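Side-chain contacts in V-type ATP synthase alpha chain (Nanoarchaeum equitans Kin4-M, PDB 5BN3), which is the A subunit of a V/A-type rotary complex and holds adenosine-5'-diphosphate in its P-loop nucleotide-binding domain: residues 233-236 / 237-241; 284-287 / 288-291; 346-349 / 350-353; 452-455 / 456-460. All blocks are in the same frame, centred on the assembly; numbering follows the deposited sequence.

Contact 1: residues 233-236 / 237-241; sequences NQQI and AKWAD
Asn233 reaches Ala237 through the backbone, its O taking the amide N of Ala237 at 2.8 Å, one turn further along helix 229-239, the helix that follows the P-loop. Its side chain is occupied outside the two segments, held at both ends of the amide: OD1 by Asn318 of strand 314-320, ND2 by the carbonyl of Lys229. Gln234 comes next; its O accepts from Lys238 N at 2.8 Å, and the CG of Lys238 also packs against this oxygen. Gln235 makes the main side-chain contact. Its chain folds at chi2 (-58°), which curls the amide round toward the next turn of the helix. There Gln235 OE1 accepts from Lys238 NZ at 3.1 Å, with the amine nearly in line with the C=O bond. At the other end of the same amide, Gln235 NE2 lies 3.6 Å from Trp239 NE1, at the edge of the indole and near its plane, while the amide itself stands 79° from the ring. These two nitrogens do not bond each other; both turn to the hydroxyl of Ser499. Ile236 closes the segment: its O accepts from Ala240 N at 2.9 Å where the chain leaves helical geometry, and its CG2 packs on Ala240 CB at 4.1 Å. The Gln235 side chain comes within about 5 Å of the bound ADP, and its two bonds, oxygen to an amine and nitrogen to a hydroxyl shared with the indole, support the modelled flip of the amide and should hold it there.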
ATOM      1  N   ASN A 233       8.476   2.605 -31.761  1.00 32.08           N
ATOM      2  CA  ASN A 233       9.882   2.262 -31.952  1.00 33.95           C
ATOM      3  C   ASN A 233      10.167   1.724 -33.354  1.00 30.34           C
ATOM      4  O   ASN A 233      11.214   2.017 -33.934  1.00 38.80           O
ATOM      5  CB  ASN A 233      10.350   1.268 -30.885  1.00 33.60           C
ATOM      6  CG  ASN A 233      10.894   1.957 -29.646  1.00 52.61           C
ATOM      7  OD1 ASN A 233      12.082   2.279 -29.571  1.00 47.89           O
ATOM      8  ND2 ASN A 233      10.028   2.186 -28.665  1.00 49.77           N
ATOM      9  N   GLN A 234       9.233   0.941 -33.891  1.00 30.89           N
ATOM     10  CA  GLN A 234       9.362   0.416 -35.249  1.00 35.06           C
ATOM     11  C   GLN A 234       9.281   1.530 -36.289  1.00 36.38           C
ATOM     12  O   GLN A 234       9.971   1.485 -37.305  1.00 35.32           O
ATOM     13  CB  GLN A 234       8.296  -0.651 -35.526  1.00 35.26           C
ATOM     14  CG  GLN A 234       8.559  -1.993 -34.849  1.00 44.68           C
ATOM     15  CD  GLN A 234       7.460  -3.009 -35.101  1.00 52.77           C
ATOM     16  OE1 GLN A 234       6.380  -2.669 -35.591  1.00 52.31           O
ATOM     17  NE2 GLN A 234       7.729  -4.266 -34.766  1.00 40.95           N
ATOM     18  N   GLN A 235       8.428   2.519 -36.033  1.00 35.14           N
ATOM     19  CA  GLN A 235       8.330   3.692 -36.900  1.00 35.76           C
ATOM     20  C   GLN A 235       9.640   4.464 -36.922  1.00 33.14           C
ATOM     21  O   GLN A 235      10.083   4.923 -37.973  1.00 35.48           O
ATOM     22  CB  GLN A 235       7.201   4.615 -36.436  1.00 34.45           C
ATOM     23  CG  GLN A 235       5.813   4.118 -36.790  1.00 42.23           C
ATOM     24  CD  GLN A 235       5.633   3.908 -38.279  1.00 47.77           C
ATOM     25  OE1 GLN A 235       5.655   2.777 -38.765  1.00 43.82           O
ATOM     26  NE2 GLN A 235       5.449   4.999 -39.013  1.00 38.49           N
ATOM     27  N   ILE A 236      10.248   4.618 -35.751  1.00 32.71           N
ATOM     28  CA  ILE A 236      11.557   5.249 -35.660  1.00 30.44           C
ATOM     29  C   ILE A 236      12.587   4.406 -36.411  1.00 39.81           C
ATOM     30  O   ILE A 236      13.358   4.931 -37.202  1.00 36.09           O
ATOM     31  CB  ILE A 236      11.991   5.441 -34.191  1.00 32.00           C
ATOM     32  CG1 ILE A 236      11.026   6.393 -33.476  1.00 39.43           C
ATOM     33  CG2 ILE A 236      13.408   5.976 -34.117  1.00 31.67           C
ATOM     34  CD1 ILE A 236      11.296   6.543 -31.992  1.00 39.13           C
ATOM     35  N   ALA A 237      12.580   3.097 -36.179  1.00 32.11           N
ATOM     36  CA  ALA A 237      13.497   2.196 -36.873  1.00 35.52           C
ATOM     37  C   ALA A 237      13.332   2.268 -38.395  1.00 38.39           C
ATOM     38  O   ALA A 237      14.299   2.095 -39.137  1.00 35.39           O
ATOM     39  CB  ALA A 237      13.306   0.775 -36.382  1.00 33.25           C
ATOM     40  N   LYS A 238      12.108   2.529 -38.851  1.00 32.27           N
ATOM     41  CA  LYS A 238      11.816   2.649 -40.281  1.00 37.30           C
ATOM     42  C   LYS A 238      12.364   3.923 -40.906  1.00 43.39           C
ATOM     43  O   LYS A 238      13.121   3.873 -41.873  1.00 40.31           O
ATOM     44  CB  LYS A 238      10.302   2.636 -40.522  1.00 38.60           C
ATOM     45  CG  LYS A 238       9.646   1.270 -40.594  1.00 48.77           C
ATOM     46  CD  LYS A 238       8.190   1.427 -41.025  1.00 41.45           C
ATOM     47  CE  LYS A 238       7.332   0.263 -40.566  1.00 52.83           C
ATOM     48  NZ  LYS A 238       5.889   0.521 -40.829  1.00 53.19           N
ATOM     49  N   TRP A 239      11.961   5.067 -40.359  1.00 39.13           N
ATOM     50  CA  TRP A 239      12.161   6.344 -41.044  1.00 38.50           C
ATOM     51  C   TRP A 239      13.219   7.273 -40.451  1.00 46.31           C
ATOM     52  O   TRP A 239      13.427   8.370 -40.967  1.00 41.73           O
ATOM     53  CB  TRP A 239      10.836   7.110 -41.132  1.00 37.88           C
ATOM     54  CG  TRP A 239       9.674   6.312 -41.663  1.00 35.72           C
ATOM     55  CD1 TRP A 239       8.443   6.173 -41.085  1.00 39.98           C
ATOM     56  CD2 TRP A 239       9.632   5.554 -42.881  1.00 35.31           C
ATOM     57  NE1 TRP A 239       7.641   5.377 -41.865  1.00 40.37           N
ATOM     58  CE2 TRP A 239       8.346   4.983 -42.972  1.00 39.13           C
ATOM     59  CE3 TRP A 239      10.554   5.303 -43.900  1.00 44.91           C
ATOM     60  CZ2 TRP A 239       7.962   4.175 -44.046  1.00 39.68           C
ATOM     61  CZ3 TRP A 239      10.174   4.502 -44.959  1.00 43.57           C
ATOM     62  CH2 TRP A 239       8.890   3.949 -45.026  1.00 41.37           C
ATOM     63  N   ALA A 240      13.876   6.859 -39.371  1.00 37.65           N
ATOM     64  CA  ALA A 240      14.857   7.735 -38.726  1.00 41.48           C
ATOM     65  C   ALA A 240      15.998   8.121 -39.659  1.00 44.44           C
ATOM     66  O   ALA A 240      16.488   7.303 -40.442  1.00 42.01           O
ATOM     67  CB  ALA A 240      15.413   7.102 -37.467  1.00 37.54           C
ATOM     68  N   ASP A 241      16.408   9.381 -39.568  1.00 38.58           N
ATOM     69  CA  ASP A 241      17.563   9.870 -40.302  1.00 38.38           C
ATOM     70  C   ASP A 241      18.804   9.307 -39.613  1.00 50.19           C
ATOM     71  O   ASP A 241      19.295   9.868 -38.631  1.00 61.74           O
ATOM     72  CB  ASP A 241      17.566  11.398 -40.291  1.00 44.28           C
ATOM     73  CG  ASP A 241      18.536  11.993 -41.292  1.00 73.29           C
ATOM     74  OD1 ASP A 241      19.057  11.244 -42.145  1.00 73.76           O
ATOM     75  OD2 ASP A 241      18.768  13.219 -41.229  1.00 93.10           O
TER

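Contact 2: residues 284-287 / 288-291; sequences ANTS and NMPI
Thr286 and Met289 are the ends of a type I beta turn that carries the chain off strand 280-285, with Ser287 and Asn288 at its corners and Met289 N donating to Thr286 O at 3.0 Å. The methionine side chain then folds back to Thr286, the first residue of the turn. Its SD approaches Thr286 OG1 to 3.2 Å and takes a weak hydrogen bond from Thr286 N. Thr286 OG1 also donates to Asn288 OD1 at 3.0 Å, the two side chains lying side by side; OG1 can do this because chi1 of 63° sets it between the backbone N and the carbonyl carbon. Bridging the turn, Asn285 ND2 donates to Pro290 O at 3.0 Å, with an N-H...O angle of 158° and the acceptor in the plane of the amide, so the residue before the turn is tied to the one after it. A water sits 2.7 Å from Thr286 O and the same from Met289 O. Further out, Arg294 of helix 293-309 bonds the carbonyl of Ser287, and the NEQ263 chain packs Ala98 on Met289 and Glu264 on Asn288. The methionine ends against the last residues of the strand: Met289 CE lies 3.4 Å from Ala284 O, a buried carbonyl with no hydrogen-bond partner in the model.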
ATOM      1  N   ALA A 284      17.081 -10.441 -31.356  1.00 39.05           N
ATOM      2  CA  ALA A 284      15.835 -10.973 -30.815  1.00 41.24           C
ATOM      3  C   ALA A 284      16.055 -11.966 -29.684  1.00 43.47           C
ATOM      4  O   ALA A 284      16.598 -13.049 -29.900  1.00 39.97           O
ATOM      5  CB  ALA A 284      15.018 -11.624 -31.918  1.00 38.32           C
ATOM      6  N   ASN A 285      15.625 -11.594 -28.485  1.00 40.47           N
ATOM      7  CA  ASN A 285      15.491 -12.552 -27.399  1.00 39.05           C
ATOM      8  C   ASN A 285      14.072 -12.448 -26.857  1.00 41.17           C
ATOM      9  O   ASN A 285      13.794 -11.651 -25.961  1.00 39.86           O
ATOM     10  CB  ASN A 285      16.516 -12.304 -26.295  1.00 42.83           C
ATOM     11  CG  ASN A 285      16.755 -13.534 -25.438  1.00 52.21           C
ATOM     12  OD1 ASN A 285      17.490 -14.440 -25.829  1.00 49.72           O
ATOM     13  ND2 ASN A 285      16.132 -13.571 -24.265  1.00 39.28           N
ATOM     14  N   THR A 286      13.180 -13.256 -27.422  1.00 41.08           N
ATOM     15  CA  THR A 286      11.752 -13.168 -27.137  1.00 41.17           C
ATOM     16  C   THR A 286      11.414 -13.517 -25.693  1.00 29.78           C
ATOM     17  O   THR A 286      12.252 -14.032 -24.954  1.00 34.00           O
ATOM     18  CB  THR A 286      10.934 -14.055 -28.093  1.00 46.08           C
ATOM     19  OG1 THR A 286      11.296 -15.428 -27.902  1.00 40.39           O
ATOM     20  CG2 THR A 286      11.206 -13.663 -29.531  1.00 46.99           C
ATOM     21  N   SER A 287      10.174 -13.232 -25.307  1.00 32.99           N
ATOM     22  CA  SER A 287       9.716 -13.406 -23.935  1.00 38.76           C
ATOM     23  C   SER A 287       9.944 -14.813 -23.382  1.00 31.84           C
ATOM     24  O   SER A 287      10.240 -14.974 -22.194  1.00 37.14           O
ATOM     25  CB  SER A 287       8.237 -13.039 -23.837  1.00 27.54           C
ATOM     26  OG  SER A 287       7.470 -13.820 -24.733  1.00 34.83           O
ATOM     27  N   ASN A 288       9.813 -15.825 -24.237  1.00 34.23           N
ATOM     28  CA  ASN A 288       9.987 -17.212 -23.795  1.00 40.33           C
ATOM     29  C   ASN A 288      11.364 -17.820 -24.097  1.00 43.30           C
ATOM     30  O   ASN A 288      11.584 -19.012 -23.875  1.00 44.84           O
ATOM     31  CB  ASN A 288       8.870 -18.109 -24.341  1.00 37.62           C
ATOM     32  CG  ASN A 288       8.918 -18.258 -25.850  1.00 37.45           C
ATOM     33  OD1 ASN A 288       9.369 -17.362 -26.564  1.00 40.01           O
ATOM     34  ND2 ASN A 288       8.438 -19.393 -26.344  1.00 40.51           N
ATOM     35  N   MET A 289      12.282 -17.003 -24.607  1.00 36.77           N
ATOM     36  CA  MET A 289      13.677 -17.419 -24.762  1.00 39.90           C
ATOM     37  C   MET A 289      14.355 -17.224 -23.398  1.00 41.65           C
ATOM     38  O   MET A 289      13.761 -16.592 -22.521  1.00 41.84           O
ATOM     39  CB  MET A 289      14.343 -16.627 -25.902  1.00 38.95           C
ATOM     40  CG  MET A 289      14.029 -17.201 -27.290  1.00 42.01           C
ATOM     41  SD  MET A 289      14.364 -16.116 -28.698  1.00 51.75           S
ATOM     42  CE  MET A 289      16.146 -16.255 -28.837  1.00 57.29           C
ATOM     43  N   PRO A 290      15.564 -17.793 -23.191  1.00 45.00           N
ATOM     44  CA  PRO A 290      16.156 -17.747 -21.844  1.00 40.38           C
ATOM     45  C   PRO A 290      16.226 -16.337 -21.244  1.00 39.94           C
ATOM     46  O   PRO A 290      16.662 -15.399 -21.915  1.00 36.31           O
ATOM     47  CB  PRO A 290      17.567 -18.302 -22.062  1.00 47.70           C
ATOM     48  CG  PRO A 290      17.423 -19.210 -23.237  1.00 50.97           C
ATOM     49  CD  PRO A 290      16.421 -18.540 -24.134  1.00 46.11           C
ATOM     50  N   ILE A 291      15.798 -16.205 -19.991  1.00 37.99           N
ATOM     51  CA  ILE A 291      15.650 -14.898 -19.351  1.00 50.20           C
ATOM     52  C   ILE A 291      16.966 -14.128 -19.216  1.00 47.30           C
ATOM     53  O   ILE A 291      17.001 -12.915 -19.420  1.00 38.24           O
ATOM     54  CB  ILE A 291      14.907 -15.011 -17.979  1.00 44.13           C
ATOM     55  CG1 ILE A 291      14.484 -13.631 -17.467  1.00 37.85           C
ATOM     56  CG2 ILE A 291      15.751 -15.751 -16.935  1.00 41.44           C
ATOM     57  CD1 ILE A 291      13.546 -13.681 -16.279  1.00 46.84           C
TER
HETATM   58  O   HOH W   1      13.544 -13.921 -22.587  1.00 40.57           O

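Contact 3: residues 346-349 / 350-353; sequences PAYL and LRKL
The Tyr348 ring and the Arg351 guanidinium lie almost parallel, their planes 3° apart, yet they are displaced rather than stacked. What rests on a face of the guanidinium is Tyr348 CB, 3.6 Å from Arg351 NH2, and that nitrogen stands oblique to the phenol ring. On one face of the ring, toward its rim, sits Pro346 CB, 3.4 Å above the plane. At the ring edge comes Lys352, its CG 3.7 Å from Tyr348 CD1 and its CE following at 4.0 Å from the same carbon. The lysine lies alongside the tyrosine, both pointing the same way, because a bend at chi2 (-69°) swings its chain along the ring. The polar ends of arginine and tyrosine are engaged beyond this contact: Arg351 NH1 in a salt bridge to Glu237 of the NEQ263 chain, Tyr348 OH in a hydrogen bond to Glu338. In the backbone, a type I turn from Pro346 to Leu349 leads into helix 349-357 with Tyr348 at the N-cap position. Tyr348 O then accepts from Lys352 N at 3.0 Å. A water joins the turn to the helix, bonding Ala347 O and accepting from Leu350 N at 3.0 Å. On the buried flank, Leu349 CG packs on Leu353 CD1 at 4.1 Å, beside Asn393 of helix 389-395. The ring edge thus meets lysine hydrocarbon and CB the guanidinium face, packing added to the backbone bonds, while the tyrosine hydroxyl and the arginine bond another part of the fold and a neighbouring subunit.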
ATOM      1  N   PRO A 346      16.643  -5.412  -7.508  1.00 39.62           N
ATOM      2  CA  PRO A 346      17.890  -5.253  -6.751  1.00 41.46           C
ATOM      3  C   PRO A 346      18.210  -3.776  -6.543  1.00 47.04           C
ATOM      4  O   PRO A 346      17.776  -2.936  -7.334  1.00 30.50           O
ATOM      5  CB  PRO A 346      18.939  -5.906  -7.658  1.00 44.51           C
ATOM      6  CG  PRO A 346      18.326  -5.918  -9.023  1.00 45.52           C
ATOM      7  CD  PRO A 346      16.858  -6.090  -8.798  1.00 36.02           C
ATOM      8  N   ALA A 347      18.958  -3.462  -5.492  1.00 33.96           N
ATOM      9  CA  ALA A 347      19.275  -2.076  -5.173  1.00 35.54           C
ATOM     10  C   ALA A 347      20.184  -1.421  -6.211  1.00 38.27           C
ATOM     11  O   ALA A 347      20.290  -0.194  -6.262  1.00 35.39           O
ATOM     12  CB  ALA A 347      19.891  -1.987  -3.787  1.00 40.66           C
ATOM     13  N   TYR A 348      20.835  -2.239  -7.035  1.00 34.02           N
ATOM     14  CA  TYR A 348      21.747  -1.727  -8.054  1.00 33.96           C
ATOM     15  C   TYR A 348      21.079  -1.537  -9.419  1.00 29.07           C
ATOM     16  O   TYR A 348      21.763  -1.431 -10.436  1.00 30.82           O
ATOM     17  CB  TYR A 348      22.985  -2.629  -8.177  1.00 40.91           C
ATOM     18  CG  TYR A 348      22.687  -4.113  -8.239  1.00 45.30           C
ATOM     19  CD1 TYR A 348      22.361  -4.726  -9.440  1.00 41.33           C
ATOM     20  CD2 TYR A 348      22.761  -4.904  -7.101  1.00 45.52           C
ATOM     21  CE1 TYR A 348      22.100  -6.079  -9.503  1.00 45.97           C
ATOM     22  CE2 TYR A 348      22.503  -6.259  -7.156  1.00 53.85           C
ATOM     23  CZ  TYR A 348      22.174  -6.839  -8.360  1.00 49.79           C
ATOM     24  OH  TYR A 348      21.913  -8.188  -8.427  1.00 47.98           O
ATOM     25  N   LEU A 349      19.749  -1.480  -9.436  1.00 32.00           N
ATOM     26  CA  LEU A 349      19.003  -1.310 -10.685  1.00 31.71           C
ATOM     27  C   LEU A 349      19.425  -0.058 -11.452  1.00 25.33           C
ATOM     28  O   LEU A 349      19.667  -0.119 -12.655  1.00 30.55           O
ATOM     29  CB  LEU A 349      17.496  -1.271 -10.416  1.00 31.40           C
ATOM     30  CG  LEU A 349      16.611  -1.018 -11.641  1.00 33.05           C
ATOM     31  CD1 LEU A 349      16.783  -2.126 -12.666  1.00 37.13           C
ATOM     32  CD2 LEU A 349      15.147  -0.876 -11.249  1.00 32.78           C
ATOM     33  N   LEU A 350      19.515   1.070 -10.752  1.00 29.71           N
ATOM     34  CA  LEU A 350      19.883   2.337 -11.384  1.00 28.91           C
ATOM     35  C   LEU A 350      21.269   2.281 -12.022  1.00 41.68           C
ATOM     36  O   LEU A 350      21.469   2.766 -13.135  1.00 30.16           O
ATOM     37  CB  LEU A 350      19.815   3.480 -10.366  1.00 28.34           C
ATOM     38  CG  LEU A 350      20.261   4.854 -10.878  1.00 36.72           C
ATOM     39  CD1 LEU A 350      19.325   5.357 -11.961  1.00 36.04           C
ATOM     40  CD2 LEU A 350      20.349   5.859  -9.741  1.00 32.65           C
ATOM     41  N   ARG A 351      22.220   1.679 -11.314  1.00 32.74           N
ATOM     42  CA  ARG A 351      23.589   1.550 -11.806  1.00 30.18           C
ATOM     43  C   ARG A 351      23.641   0.690 -13.065  1.00 24.66           C
ATOM     44  O   ARG A 351      24.373   0.999 -14.009  1.00 38.36           O
ATOM     45  CB  ARG A 351      24.483   0.949 -10.714  1.00 37.11           C
ATOM     46  CG  ARG A 351      25.974   0.958 -11.027  1.00 47.58           C
ATOM     47  CD  ARG A 351      26.763   0.243  -9.937  1.00 53.72           C
ATOM     48  NE  ARG A 351      26.531  -1.201  -9.954  1.00 60.65           N
ATOM     49  CZ  ARG A 351      26.666  -1.991  -8.895  1.00 55.77           C
ATOM     50  NH1 ARG A 351      27.026  -1.480  -7.727  1.00 72.89           N
ATOM     51  NH2 ARG A 351      26.432  -3.291  -9.001  1.00 64.41           N
ATOM     52  N   LYS A 352      22.854  -0.384 -13.076  1.00 30.14           N
ATOM     53  CA  LYS A 352      22.800  -1.288 -14.221  1.00 28.70           C
ATOM     54  C   LYS A 352      22.196  -0.604 -15.439  1.00 37.50           C
ATOM     55  O   LYS A 352      22.717  -0.727 -16.545  1.00 32.05           O
ATOM     56  CB  LYS A 352      21.998  -2.548 -13.874  1.00 33.06           C
ATOM     57  CG  LYS A 352      22.719  -3.523 -12.948  1.00 45.96           C
ATOM     58  CD  LYS A 352      23.907  -4.176 -13.648  1.00 44.35           C
ATOM     59  CE  LYS A 352      24.582  -5.211 -12.756  1.00 65.34           C
ATOM     60  NZ  LYS A 352      25.623  -5.989 -13.494  1.00 64.93           N
ATOM     61  N   LEU A 353      21.093   0.111 -15.232  1.00 29.02           N
ATOM     62  CA  LEU A 353      20.463   0.880 -16.301  1.00 28.68           C
ATOM     63  C   LEU A 353      21.434   1.909 -16.869  1.00 26.66           C
ATOM     64  O   LEU A 353      21.471   2.146 -18.077  1.00 35.02           O
ATOM     65  CB  LEU A 353      19.201   1.578 -15.784  1.00 29.39           C
ATOM     66  CG  LEU A 353      17.989   0.688 -15.497  1.00 37.15           C
ATOM     67  CD1 LEU A 353      16.877   1.487 -14.842  1.00 37.56           C
ATOM     68  CD2 LEU A 353      17.486   0.050 -16.780  1.00 36.89           C
TER
HETATM   69  O   HOH W   2      18.621   1.222  -7.883  1.00 32.74           O

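Contact 4: residues 452-455 / 456-460; sequences LKRE and SELMD
Ser456 N donates to Leu452 O at 3.1 Å and Glu457 N to Lys453 O at 3.0 Å, regular turns of helix 441-458. Further on the bonds weaken: the amide of Leu458 is shared between Arg454 O and Glu455 O, both weak, and the bond from Met459 N to Glu455 O is weak too. From this backbone Arg454 and Glu457 cross at about a right angle and form a salt bridge. Glu457 OE1 comes to the edge of the guanidinium, near its plane, though the 2.4 Å modelled between Arg454 NH1 and that oxygen is doubtful. The carboxylate is turned 58° from the guanidinium, and Leu458 CD2 lies over one face of the guanidinium, 3.9 Å from Arg454 NH2. The other carboxylate oxygen, Glu457 OE2, packs against Lys453 CE at 3.6 Å. The lysine amine goes past it to a salt bridge with Asp308 of the NEQ263 chain, and also donates to a water 3.0 Å from Lys453 NZ that bonds Ser456 OG. Leu452, packed on Leu489, and Glu455, salt-bridged to Arg485, face helix 472-489, while the side chains of Lys453, Arg454 and Glu457, three and four residues apart, gather on another side: helix-on-helix packing in the helical C-terminal domain of V- and A-type A subunits.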
ATOM      1  N   LEU A 452      -2.891  23.590 -26.770  1.00 38.07           N
ATOM      2  CA  LEU A 452      -3.142  22.281 -26.172  1.00 37.12           C
ATOM      3  C   LEU A 452      -3.304  22.381 -24.656  1.00 33.71           C
ATOM      4  O   LEU A 452      -4.122  21.677 -24.062  1.00 39.39           O
ATOM      5  CB  LEU A 452      -2.012  21.309 -26.525  1.00 37.65           C
ATOM      6  CG  LEU A 452      -1.889  20.949 -28.008  1.00 46.49           C
ATOM      7  CD1 LEU A 452      -0.584  20.224 -28.296  1.00 41.68           C
ATOM      8  CD2 LEU A 452      -3.068  20.100 -28.437  1.00 39.67           C
ATOM      9  N   LYS A 453      -2.524  23.263 -24.037  1.00 42.56           N
ATOM     10  CA  LYS A 453      -2.612  23.491 -22.598  1.00 37.61           C
ATOM     11  C   LYS A 453      -3.925  24.180 -22.235  1.00 51.12           C
ATOM     12  O   LYS A 453      -4.596  23.786 -21.282  1.00 47.52           O
ATOM     13  CB  LYS A 453      -1.421  24.325 -22.113  1.00 35.93           C
ATOM     14  CG  LYS A 453      -1.494  24.757 -20.649  1.00 38.82           C
ATOM     15  CD  LYS A 453      -1.514  23.562 -19.696  1.00 45.76           C
ATOM     16  CE  LYS A 453      -1.458  24.015 -18.241  1.00 48.07           C
ATOM     17  NZ  LYS A 453      -1.408  22.865 -17.296  1.00 53.87           N
ATOM     18  N   ARG A 454      -4.288  25.201 -23.006  1.00 49.27           N
ATOM     19  CA  ARG A 454      -5.519  25.949 -22.763  1.00 47.21           C
ATOM     20  C   ARG A 454      -6.745  25.063 -22.955  1.00 35.53           C
ATOM     21  O   ARG A 454      -7.691  25.125 -22.171  1.00 52.81           O
ATOM     22  CB  ARG A 454      -5.599  27.173 -23.681  1.00 59.30           C
ATOM     23  CG  ARG A 454      -6.737  28.132 -23.344  1.00 71.03           C
ATOM     24  CD  ARG A 454      -6.403  28.989 -22.128  1.00 77.25           C
ATOM     25  NE  ARG A 454      -7.564  29.709 -21.607  1.00 84.03           N
ATOM     26  CZ  ARG A 454      -8.233  29.349 -20.517  1.00 94.15           C
ATOM     27  NH1 ARG A 454      -7.854  28.278 -19.834  1.00 88.61           N
ATOM     28  NH2 ARG A 454      -9.276  30.056 -20.107  1.00 98.06           N
ATOM     29  N   GLU A 455      -6.722  24.236 -23.997  1.00 41.13           N
ATOM     30  CA  GLU A 455      -7.786  23.264 -24.227  1.00 41.56           C
ATOM     31  C   GLU A 455      -7.913  22.322 -23.034  1.00 59.98           C
ATOM     32  O   GLU A 455      -9.019  21.992 -22.607  1.00 55.63           O
ATOM     33  CB  GLU A 455      -7.519  22.459 -25.505  1.00 43.10           C
ATOM     34  CG  GLU A 455      -8.538  21.351 -25.762  1.00 46.64           C
ATOM     35  CD  GLU A 455      -8.219  20.518 -26.992  1.00 67.03           C
ATOM     36  OE1 GLU A 455      -7.061  20.067 -27.131  1.00 56.10           O
ATOM     37  OE2 GLU A 455      -9.133  20.310 -27.821  1.00 53.84           O
ATOM     38  N   SER A 456      -6.774  21.903 -22.494  1.00 46.98           N
ATOM     39  CA  SER A 456      -6.751  21.026 -21.331  1.00 52.34           C
ATOM     40  C   SER A 456      -7.397  21.688 -20.115  1.00 45.26           C
ATOM     41  O   SER A 456      -8.170  21.056 -19.393  1.00 48.97           O
ATOM     42  CB  SER A 456      -5.312  20.624 -21.009  1.00 56.42           C
ATOM     43  OG  SER A 456      -5.263  19.808 -19.855  1.00 76.26           O
ATOM     44  N   GLU A 457      -7.076  22.961 -19.896  1.00 49.92           N
ATOM     45  CA  GLU A 457      -7.658  23.731 -18.801  1.00 51.14           C
ATOM     46  C   GLU A 457      -9.174  23.832 -18.934  1.00 66.35           C
ATOM     47  O   GLU A 457      -9.889  23.895 -17.936  1.00 75.07           O
ATOM     48  CB  GLU A 457      -7.063  25.144 -18.767  1.00 59.83           C
ATOM     49  CG  GLU A 457      -5.572  25.209 -18.466  1.00 58.47           C
ATOM     50  CD  GLU A 457      -5.006  26.607 -18.652  1.00 83.61           C
ATOM     51  OE1 GLU A 457      -5.775  27.519 -19.030  1.00 79.20           O
ATOM     52  OE2 GLU A 457      -3.792  26.794 -18.424  1.00 80.80           O
ATOM     53  N   LEU A 458      -9.657  23.839 -20.174  1.00 55.91           N
ATOM     54  CA  LEU A 458     -11.073  24.076 -20.458  1.00 60.26           C
ATOM     55  C   LEU A 458     -11.955  22.830 -20.350  1.00 67.57           C
ATOM     56  O   LEU A 458     -13.158  22.941 -20.114  1.00 62.47           O
ATOM     57  CB  LEU A 458     -11.235  24.710 -21.845  1.00 49.81           C
ATOM     58  CG  LEU A 458     -10.765  26.158 -22.010  1.00 57.47           C
ATOM     59  CD1 LEU A 458     -10.822  26.594 -23.464  1.00 58.06           C
ATOM     60  CD2 LEU A 458     -11.612  27.080 -21.161  1.00 68.13           C
ATOM     61  N   MET A 459     -11.359  21.651 -20.512  1.00 76.16           N
ATOM     62  CA  MET A 459     -12.125  20.404 -20.564  1.00 77.40           C
ATOM     63  C   MET A 459     -12.717  19.984 -19.215  1.00 79.22           C
ATOM     64  O   MET A 459     -13.595  19.122 -19.160  1.00 79.89           O
ATOM     65  CB  MET A 459     -11.272  19.272 -21.143  1.00 78.00           C
ATOM     66  CG  MET A 459     -10.905  19.437 -22.615  1.00 76.11           C
ATOM     67  SD  MET A 459     -12.081  18.707 -23.778  1.00127.13           S
ATOM     68  CE  MET A 459     -13.223  20.064 -24.021  1.00 73.22           C
ATOM     69  N   ASP A 460     -12.232  20.591 -18.136  1.00 74.85           N
ATOM     70  CA  ASP A 460     -12.760  20.334 -16.800  1.00 79.03           C
ATOM     71  C   ASP A 460     -13.982  21.217 -16.560  1.00 87.91           C
ATOM     72  O   ASP A 460     -14.938  20.816 -15.895  1.00 95.98           O
ATOM     73  CB  ASP A 460     -11.691  20.629 -15.747  1.00 97.33           C
ATOM     74  CG  ASP A 460     -10.294  20.260 -16.213  1.00100.84           C
ATOM     75  OD1 ASP A 460     -10.128  19.183 -16.825  1.00 98.28           O
ATOM     76  OD2 ASP A 460      -9.360  21.052 -15.967  1.00 93.05           O
TER
HETATM   77  O   HOH W   3      -3.902  21.265 -17.366  1.00 61.40           O

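Overall arrangement
Along the chain the four contacts follow in series. Contacts 1, 2 and 3 belong to the nucleotide-binding domain, contact 4 to the C-terminal domain. Contact 1, on helix 229-239, is near the bound ADP. Contact 2 leaves strand 280-285, a member of the mixed sheet against which helix 229-239 packs, and its centre is about 23 Å from that of contact 1. Contact 3, at the start of helix 349-357, is about 21 Å from contact 2. Contact 4 lies about 31 Å from contact 1 and 43 Å from contact 2, centre to centre. Contacts 2, 3 and 4 all touch the NEQ263 chain, so both domains meet a neighbouring subunit; contact 1 stays within its own chain.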